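Local coordinates for protein esterase (Rhizomucor miehei CAU432, PDB 4WY8) that hydrolyses carboxylic esters, as a fungal carboxylesterase built on the alpha/beta hydrolase fold, at residues I66-T76 with T108-N119; L250-A258 with H309-L320. All blocks are in the same frame, centred on the assembly; numbering follows the deposited sequence.

How the interactions relate
Both contacts belong to the same mixed eight-stranded sheet, with their centres about 18 Å apart. Interaction 1 comes first along the chain and is complete before interaction 2 begins. It joins two neighbouring antiparallel strands, 65-73 and 114-118, near one margin of the sheet, whereas interaction 2 lays the C-terminal helix 301-322 against strand 253-258, next to the opposite margin. The two meet where helix 101-111 and the turn after it pack on helix 301-322, with A111 and A113 against W318 and A111 against V311. Sheet and helices thus tie the N-terminal strands to the C-terminal helix, which also meets the second subunit.

Interaction 1: I66-T76 with T108-N119; sequences IELTITRPLDT and TVRARAAVIFVN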
# COMPACT_ATOMS: atom_id res chain seq x y z
N ILE A 66 19.19 -24.09 -16.25
CA ILE A 66 18.12 -23.22 -15.76
C ILE A 66 17.87 -22.18 -16.85
O ILE A 66 18.81 -21.53 -17.34
CB ILE A 66 18.48 -22.57 -14.42
CG1 ILE A 66 18.74 -23.67 -13.39
CG2 ILE A 66 17.34 -21.73 -13.92
CD1 ILE A 66 19.39 -23.17 -12.15
N GLU A 67 16.62 -22.08 -17.28
CA GLU A 67 16.24 -21.07 -18.25
C GLU A 67 15.76 -19.77 -17.60
O GLU A 67 14.80 -19.77 -16.82
CB GLU A 67 15.17 -21.62 -19.19
CG GLU A 67 15.55 -22.95 -19.85
CD GLU A 67 16.86 -22.85 -20.62
OE1 GLU A 67 17.06 -21.82 -21.31
OE2 GLU A 67 17.69 -23.79 -20.55
N LEU A 68 16.44 -18.69 -17.96
CA LEU A 68 16.12 -17.34 -17.51
C LEU A 68 15.56 -16.52 -18.66
O LEU A 68 16.05 -16.62 -19.79
CB LEU A 68 17.37 -16.64 -16.98
CG LEU A 68 18.18 -17.42 -15.94
CD1 LEU A 68 19.40 -16.60 -15.53
CD2 LEU A 68 17.35 -17.79 -14.72
N THR A 69 14.51 -15.74 -18.39
CA THR A 69 14.02 -14.73 -19.33
C THR A 69 14.28 -13.35 -18.72
O THR A 69 13.74 -13.02 -17.66
CB THR A 69 12.50 -14.93 -19.63
OG1 THR A 69 12.29 -16.28 -20.05
CG2 THR A 69 12.03 -14.02 -20.72
N ILE A 70 15.13 -12.56 -19.35
CA ILE A 70 15.51 -11.27 -18.81
C ILE A 70 14.91 -10.13 -19.61
O ILE A 70 15.20 -9.98 -20.80
CB ILE A 70 17.03 -11.11 -18.78
CG1 ILE A 70 17.66 -12.35 -18.14
CG2 ILE A 70 17.42 -9.81 -18.07
CD1 ILE A 70 19.16 -12.38 -18.24
N THR A 71 14.11 -9.29 -18.95
CA THR A 71 13.53 -8.15 -19.66
C THR A 71 14.09 -6.84 -19.10
O THR A 71 14.32 -6.73 -17.90
CB THR A 71 11.97 -8.16 -19.56
OG1 THR A 71 11.58 -8.36 -18.21
CG2 THR A 71 11.37 -9.30 -20.40
N ARG A 72 14.34 -5.85 -19.96
CA ARG A 72 14.75 -4.53 -19.47
C ARG A 72 14.13 -3.42 -20.32
O ARG A 72 13.70 -3.67 -21.43
CB ARG A 72 16.29 -4.41 -19.41
CG ARG A 72 17.06 -5.19 -20.40
CD ARG A 72 18.54 -5.40 -19.99
NE ARG A 72 19.28 -4.15 -19.91
CZ ARG A 72 20.22 -3.88 -19.01
NH1 ARG A 72 20.84 -2.70 -19.03
NH2 ARG A 72 20.54 -4.79 -18.08
N PRO A 73 14.09 -2.17 -19.79
CA PRO A 73 13.51 -1.11 -20.62
C PRO A 73 14.38 -0.90 -21.86
O PRO A 73 15.57 -1.23 -21.82
CB PRO A 73 13.56 0.13 -19.71
CG PRO A 73 13.81 -0.38 -18.31
CD PRO A 73 14.57 -1.67 -18.49
N LEU A 74 13.77 -0.43 -22.95
CA LEU A 74 14.52 -0.05 -24.14
C LEU A 74 15.43 1.12 -23.81
O LEU A 74 15.16 1.86 -22.85
CB LEU A 74 13.56 0.33 -25.28
CG LEU A 74 12.66 -0.78 -25.82
CD1 LEU A 74 11.75 -0.23 -26.89
CD2 LEU A 74 13.51 -1.89 -26.40
N ASP A 75 16.51 1.28 -24.56
CA ASP A 75 17.44 2.40 -24.33
C ASP A 75 18.10 2.35 -22.93
O ASP A 75 18.22 3.37 -22.25
CB ASP A 75 16.69 3.73 -24.53
CG ASP A 75 16.13 3.89 -25.95
OD1 ASP A 75 16.66 3.24 -26.88
OD2 ASP A 75 15.15 4.65 -26.13
N THR A 76 18.46 1.14 -22.50
CA THR A 76 19.26 0.94 -21.29
C THR A 76 20.49 0.08 -21.61
O THR A 76 21.09 -0.51 -20.71
CB THR A 76 18.43 0.28 -20.14
OG1 THR A 76 17.93 -0.99 -20.56
CG2 THR A 76 17.27 1.18 -19.75
N THR A 108 9.01 -4.16 -15.25
CA THR A 108 10.24 -3.81 -15.94
C THR A 108 10.29 -2.33 -16.26
O THR A 108 11.27 -1.66 -15.90
CB THR A 108 10.39 -4.60 -17.25
OG1 THR A 108 10.48 -6.01 -16.96
CG2 THR A 108 11.63 -4.12 -18.01
N VAL A 109 9.25 -1.80 -16.92
CA VAL A 109 9.40 -0.39 -17.33
C VAL A 109 9.08 0.59 -16.21
O VAL A 109 9.61 1.72 -16.19
CB VAL A 109 8.52 -0.03 -18.55
CG1 VAL A 109 8.88 -0.95 -19.73
CG2 VAL A 109 7.05 -0.18 -18.20
N ARG A 110 8.24 0.20 -15.26
CA ARG A 110 7.93 1.12 -14.17
C ARG A 110 9.10 1.21 -13.19
O ARG A 110 9.41 2.28 -12.71
CB ARG A 110 6.66 0.70 -13.44
CG ARG A 110 5.40 0.86 -14.28
CD ARG A 110 4.16 0.51 -13.46
NE ARG A 110 3.01 0.18 -14.29
CZ ARG A 110 1.74 0.27 -13.89
NH1 ARG A 110 1.46 0.71 -12.66
NH2 ARG A 110 0.75 -0.10 -14.71
N ALA A 111 9.76 0.10 -12.91
CA ALA A 111 10.87 0.11 -11.97
C ALA A 111 12.18 0.48 -12.66
O ALA A 111 13.16 0.80 -12.00
CB ALA A 111 11.01 -1.26 -11.28
N ARG A 112 12.17 0.44 -13.99
CA ARG A 112 13.40 0.61 -14.78
C ARG A 112 14.45 -0.36 -14.28
O ARG A 112 15.54 0.04 -13.87
CB ARG A 112 13.90 2.07 -14.73
CG ARG A 112 13.00 3.02 -15.52
CD ARG A 112 13.62 4.41 -15.72
NE ARG A 112 14.85 4.35 -16.50
CZ ARG A 112 14.88 4.29 -17.83
NH1 ARG A 112 13.74 4.28 -18.52
NH2 ARG A 112 16.03 4.23 -18.47
N ALA A 113 14.10 -1.63 -14.29
CA ALA A 113 14.93 -2.68 -13.72
C ALA A 113 15.10 -3.77 -14.74
O ALA A 113 14.37 -3.80 -15.74
CB ALA A 113 14.30 -3.23 -12.45
N ALA A 114 16.08 -4.64 -14.52
CA ALA A 114 16.14 -5.89 -15.26
C ALA A 114 15.35 -6.92 -14.49
O ALA A 114 15.70 -7.26 -13.35
CB ALA A 114 17.59 -6.37 -15.45
N VAL A 115 14.25 -7.39 -15.07
CA VAL A 115 13.52 -8.45 -14.40
C VAL A 115 14.04 -9.79 -14.90
O VAL A 115 14.05 -10.08 -16.11
CB VAL A 115 12.00 -8.32 -14.60
CG1 VAL A 115 11.31 -9.42 -13.88
CG2 VAL A 115 11.52 -6.98 -14.06
N ILE A 116 14.51 -10.59 -13.96
CA ILE A 116 15.07 -11.89 -14.27
C ILE A 116 14.07 -12.97 -13.87
O ILE A 116 13.90 -13.31 -12.70
CB ILE A 116 16.42 -12.06 -13.56
CG1 ILE A 116 17.36 -10.94 -14.04
CG2 ILE A 116 17.01 -13.41 -13.86
CD1 ILE A 116 18.57 -10.75 -13.17
N PHE A 117 13.38 -13.46 -14.89
CA PHE A 117 12.29 -14.41 -14.77
C PHE A 117 12.82 -15.84 -14.82
O PHE A 117 13.34 -16.30 -15.82
CB PHE A 117 11.29 -14.15 -15.91
CG PHE A 117 9.97 -14.86 -15.75
CD1 PHE A 117 9.76 -16.12 -16.30
CD2 PHE A 117 8.92 -14.24 -15.07
CE1 PHE A 117 8.53 -16.76 -16.16
CE2 PHE A 117 7.70 -14.88 -14.91
CZ PHE A 117 7.51 -16.14 -15.46
N VAL A 118 12.68 -16.57 -13.73
CA VAL A 118 13.18 -17.92 -13.69
C VAL A 118 12.11 -18.88 -14.21
O VAL A 118 11.01 -18.95 -13.63
CB VAL A 118 13.58 -18.32 -12.27
CG1 VAL A 118 14.10 -19.75 -12.26
CG2 VAL A 118 14.61 -17.34 -11.73
N ASN A 119 12.40 -19.56 -15.32
CA ASN A 119 11.47 -20.57 -15.80
C ASN A 119 11.71 -21.88 -15.08
O ASN A 119 12.24 -22.82 -15.66
CB ASN A 119 11.61 -20.75 -17.32
CG ASN A 119 11.38 -19.46 -18.07
OD1 ASN A 119 10.23 -19.11 -18.37
ND2 ASN A 119 12.45 -18.73 -18.34
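E67, T69 and T71 pair with 115-119 through the backbone ladder of two antiparallel strands, whose axes approach to 4.6 Å at 157°. T69 and F117 form one hydrogen-bonded pair, with T69 N to F117 O at 2.9 Å, and T71 with V115 forms the next. Between them I70 faces I116 in a non-hydrogen-bonded pair, where I70 CA sends a CA-H...O contact to V115 O. At the far end E67 O receives both nitrogens of N119: the backbone N nearly in line with the C=O, and ND2 at 3.0 Å from above the carbonyl plane.

Side-chain polar contacts lie on the face of T69 and T71. The amide of N119 also reaches T69 OG1, 3.0 Å from ND2 and in the amide plane, so two bonds fix its rotation; E55 is a further partner of T69 OG1. T71 OG1, staggered between its own backbone N and carbonyl carbon (chi1 49°), comes within 2.9 Å of T108 OG1, whose hydroxyl is hydrogen-bonded to V104 O one helical turn back.

Apolar contacts fill the other face. L68 lies alongside V118, CD2 to CG2 at 4.1 Å, and I70 alongside I116, with A138 and V142 of helix 130-143 covering this layer. Where the strands diverge, the ring of P73 sits on the turn leaving helix 101-111, CG 3.7 Å from R112 CA, while T108 CG2 packs on R72 CA. R112 bends at chi3 (62°) to bring NH2 against T76 CG2.

Helix 101-111, a short turn and strand 114-118 follow each other here, and strand 65-73 runs antiparallel beside the last: the antiparallel margin of the central sheet in an alpha/beta hydrolase fold.

Interaction 2: L250-A258 with H309-L320; sequences LPRALVITA and HIVAWLQKTWKL
Strand 253-258 and helix 309-320 run almost antiparallel, 169° between their directions and 10.2 Å between axes, a spacing bridged by side chains. R252 and L254 grip the indole of W313 from opposite faces. The R252 guanidinium lies flat on one face, planes 11° apart, in an off-centre cation-pi stack with CZ 4.0 Å from the centroid of the five-membered ring. On the other face, L254 CB makes a CH-pi contact over the centre of the six-membered ring, 3.8 Å from its centroid.

The guanidinium is held in that attitude at its edge. With CG anti to the backbone N (chi1 174°) and the chain extended to NE, R252 passes alongside T317 and gives a nearly straight bond from NE to T317 OG1, 2.8 Å long and in the guanidinium plane. T317 OG1 in turn donates to W313 O, which takes a weak bond from R252 NH2 as well. L320 CD1 covers the face of the guanidinium turned from the indole, 3.8 Å from R252 CZ. Salt bridges from NH1 to D280 and to E305 of the second subunit would balance its charge.

W313 NE1 donates to a water 3.0 Å away at the ring edge, which also lies within hydrogen-bonding distance of A253 O. Further along, I310 CG1 rests against both L254 CD2 and I256 CD1, 3.7 Å from the latter. H309 stacks on H309 of the second subunit. This is the C-terminal helix of an alpha/beta hydrolase fold packed on the parallel part of its central sheet, and here also on the dimer partner.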
# COMPACT_ATOMS: atom_id res chain seq x y z
N LEU A 250 16.29 -11.81 7.97
CA LEU A 250 15.87 -12.01 6.58
C LEU A 250 15.85 -10.66 5.84
O LEU A 250 15.87 -9.58 6.48
CB LEU A 250 14.50 -12.68 6.54
CG LEU A 250 14.50 -14.16 6.92
CD1 LEU A 250 13.11 -14.74 6.77
CD2 LEU A 250 15.50 -14.94 6.11
N PRO A 251 15.80 -10.70 4.50
CA PRO A 251 15.81 -9.40 3.81
C PRO A 251 14.56 -8.56 4.04
O PRO A 251 13.47 -9.08 4.28
CB PRO A 251 15.98 -9.80 2.33
CG PRO A 251 16.64 -11.15 2.37
CD PRO A 251 16.01 -11.83 3.57
N ARG A 252 14.75 -7.25 4.03
CA ARG A 252 13.66 -6.26 4.06
C ARG A 252 12.47 -6.72 3.18
O ARG A 252 12.66 -7.12 2.02
CB ARG A 252 14.21 -4.91 3.58
CG ARG A 252 13.21 -3.79 3.40
CD ARG A 252 13.94 -2.51 2.88
NE ARG A 252 13.06 -1.67 2.07
CZ ARG A 252 12.25 -0.74 2.57
NH1 ARG A 252 12.23 -0.53 3.88
NH2 ARG A 252 11.46 -0.03 1.77
N ALA A 253 11.27 -6.72 3.74
CA ALA A 253 10.14 -7.43 3.13
C ALA A 253 8.92 -6.56 2.89
O ALA A 253 8.56 -5.73 3.73
CB ALA A 253 9.73 -8.61 4.00
N LEU A 254 8.27 -6.79 1.75
CA LEU A 254 6.95 -6.23 1.46
C LEU A 254 6.00 -7.40 1.22
O LEU A 254 6.20 -8.20 0.32
CB LEU A 254 7.00 -5.30 0.24
CG LEU A 254 5.68 -4.77 -0.35
CD1 LEU A 254 4.90 -3.94 0.67
CD2 LEU A 254 5.90 -3.96 -1.67
N VAL A 255 4.98 -7.50 2.08
CA VAL A 255 4.02 -8.60 2.00
C VAL A 255 2.66 -8.00 1.66
O VAL A 255 2.12 -7.17 2.41
CB VAL A 255 3.95 -9.39 3.33
CG1 VAL A 255 3.01 -10.62 3.20
CG2 VAL A 255 5.34 -9.85 3.72
N ILE A 256 2.14 -8.39 0.50
CA ILE A 256 0.87 -7.85 0.02
C ILE A 256 -0.18 -8.94 -0.00
O ILE A 256 0.03 -10.00 -0.61
CB ILE A 256 1.03 -7.23 -1.39
CG1 ILE A 256 1.93 -6.00 -1.31
CG2 ILE A 256 -0.32 -6.78 -1.95
CD1 ILE A 256 2.50 -5.63 -2.65
N THR A 257 -1.31 -8.70 0.66
CA THR A 257 -2.38 -9.71 0.67
C THR A 257 -3.67 -9.15 0.06
O THR A 257 -3.87 -7.91 -0.00
CB THR A 257 -2.70 -10.22 2.11
OG1 THR A 257 -3.05 -9.12 2.96
CG2 THR A 257 -1.51 -10.99 2.70
N ALA A 258 -4.52 -10.07 -0.41
CA ALA A 258 -5.81 -9.70 -0.97
C ALA A 258 -6.91 -9.96 0.05
O ALA A 258 -6.90 -10.99 0.73
CB ALA A 258 -6.09 -10.50 -2.27
N HIS A 309 2.91 0.92 -6.14
CA HIS A 309 3.32 0.75 -4.75
C HIS A 309 4.61 -0.05 -4.60
O HIS A 309 5.57 0.39 -3.93
CB HIS A 309 2.19 0.09 -4.00
CG HIS A 309 2.44 -0.04 -2.54
ND1 HIS A 309 1.54 -0.62 -1.68
CD2 HIS A 309 3.49 0.36 -1.78
CE1 HIS A 309 2.02 -0.57 -0.45
NE2 HIS A 309 3.20 0.01 -0.48
N ILE A 310 4.63 -1.23 -5.21
CA ILE A 310 5.82 -2.07 -5.20
C ILE A 310 7.04 -1.31 -5.71
O ILE A 310 8.12 -1.41 -5.15
CB ILE A 310 5.61 -3.34 -6.08
CG1 ILE A 310 4.61 -4.29 -5.39
CG2 ILE A 310 6.92 -4.08 -6.33
CD1 ILE A 310 4.16 -5.41 -6.29
N VAL A 311 6.85 -0.55 -6.78
CA VAL A 311 7.95 0.21 -7.34
C VAL A 311 8.43 1.29 -6.37
O VAL A 311 9.64 1.46 -6.20
CB VAL A 311 7.55 0.85 -8.67
CG1 VAL A 311 8.63 1.85 -9.15
CG2 VAL A 311 7.33 -0.25 -9.70
N ALA A 312 7.51 1.99 -5.71
CA ALA A 312 7.92 3.00 -4.71
C ALA A 312 8.75 2.36 -3.59
O ALA A 312 9.78 2.90 -3.14
CB ALA A 312 6.69 3.70 -4.13
N TRP A 313 8.29 1.21 -3.13
CA TRP A 313 9.00 0.47 -2.07
C TRP A 313 10.37 -0.03 -2.49
O TRP A 313 11.31 0.01 -1.70
CB TRP A 313 8.15 -0.69 -1.61
CG TRP A 313 8.74 -1.51 -0.49
CD1 TRP A 313 8.54 -1.33 0.85
CD2 TRP A 313 9.57 -2.66 -0.63
NE1 TRP A 313 9.22 -2.30 1.55
CE2 TRP A 313 9.87 -3.12 0.67
CE3 TRP A 313 10.12 -3.33 -1.73
CZ2 TRP A 313 10.68 -4.24 0.90
CZ3 TRP A 313 10.92 -4.45 -1.51
CH2 TRP A 313 11.19 -4.89 -0.20
N LEU A 314 10.47 -0.53 -3.73
CA LEU A 314 11.75 -0.93 -4.31
C LEU A 314 12.70 0.25 -4.40
O LEU A 314 13.90 0.13 -4.11
CB LEU A 314 11.57 -1.53 -5.71
CG LEU A 314 11.02 -2.94 -5.98
CD1 LEU A 314 10.77 -3.15 -7.49
CD2 LEU A 314 12.02 -3.96 -5.48
N GLN A 315 12.17 1.40 -4.81
CA GLN A 315 12.99 2.59 -4.93
C GLN A 315 13.52 2.99 -3.56
O GLN A 315 14.72 3.32 -3.43
CB GLN A 315 12.21 3.75 -5.60
CG GLN A 315 12.17 3.60 -7.14
CD GLN A 315 11.13 4.48 -7.82
OE1 GLN A 315 10.29 5.11 -7.16
NE2 GLN A 315 11.15 4.51 -9.16
N LYS A 316 12.68 2.91 -2.53
CA LYS A 316 13.22 3.18 -1.18
C LYS A 316 14.28 2.12 -0.77
O LYS A 316 15.34 2.47 -0.23
CB LYS A 316 12.09 3.25 -0.15
CG LYS A 316 12.57 3.43 1.29
CD LYS A 316 13.59 4.58 1.40
CE LYS A 316 12.97 5.91 0.95
NZ LYS A 316 12.00 6.48 1.93
N THR A 317 14.01 0.84 -1.01
CA THR A 317 14.98 -0.23 -0.72
C THR A 317 16.37 0.06 -1.34
O THR A 317 17.42 0.00 -0.67
CB THR A 317 14.46 -1.59 -1.24
OG1 THR A 317 13.17 -1.87 -0.68
CG2 THR A 317 15.42 -2.70 -0.88
N TRP A 318 16.37 0.39 -2.63
CA TRP A 318 17.61 0.68 -3.35
C TRP A 318 18.27 1.95 -2.81
O TRP A 318 19.50 1.99 -2.71
CB TRP A 318 17.32 0.83 -4.85
CG TRP A 318 16.83 -0.45 -5.47
CD1 TRP A 318 17.14 -1.72 -5.07
CD2 TRP A 318 15.94 -0.60 -6.60
NE1 TRP A 318 16.51 -2.64 -5.88
CE2 TRP A 318 15.76 -1.98 -6.81
CE3 TRP A 318 15.28 0.31 -7.44
CZ2 TRP A 318 14.95 -2.47 -7.84
CZ3 TRP A 318 14.46 -0.19 -8.45
CH2 TRP A 318 14.31 -1.57 -8.64
N LYS A 319 17.48 2.94 -2.42
CA LYS A 319 18.07 4.14 -1.80
C LYS A 319 18.79 3.79 -0.51
O LYS A 319 19.86 4.34 -0.24
CB LYS A 319 17.02 5.22 -1.52
CG LYS A 319 16.62 6.05 -2.74
CD LYS A 319 15.56 7.12 -2.41
CE LYS A 319 14.90 7.63 -3.69
NZ LYS A 319 13.82 8.66 -3.47
N LEU A 320 18.25 2.87 0.26
CA LEU A 320 18.84 2.46 1.49
C LEU A 320 20.20 1.85 1.28
O LEU A 320 21.06 2.04 2.08
CB LEU A 320 17.95 1.47 2.23
CG LEU A 320 16.67 2.01 2.79
CD1 LEU A 320 15.66 0.93 3.01
CD2 LEU A 320 16.79 2.87 4.00
O HOH W 1 9.60 -2.94 4.41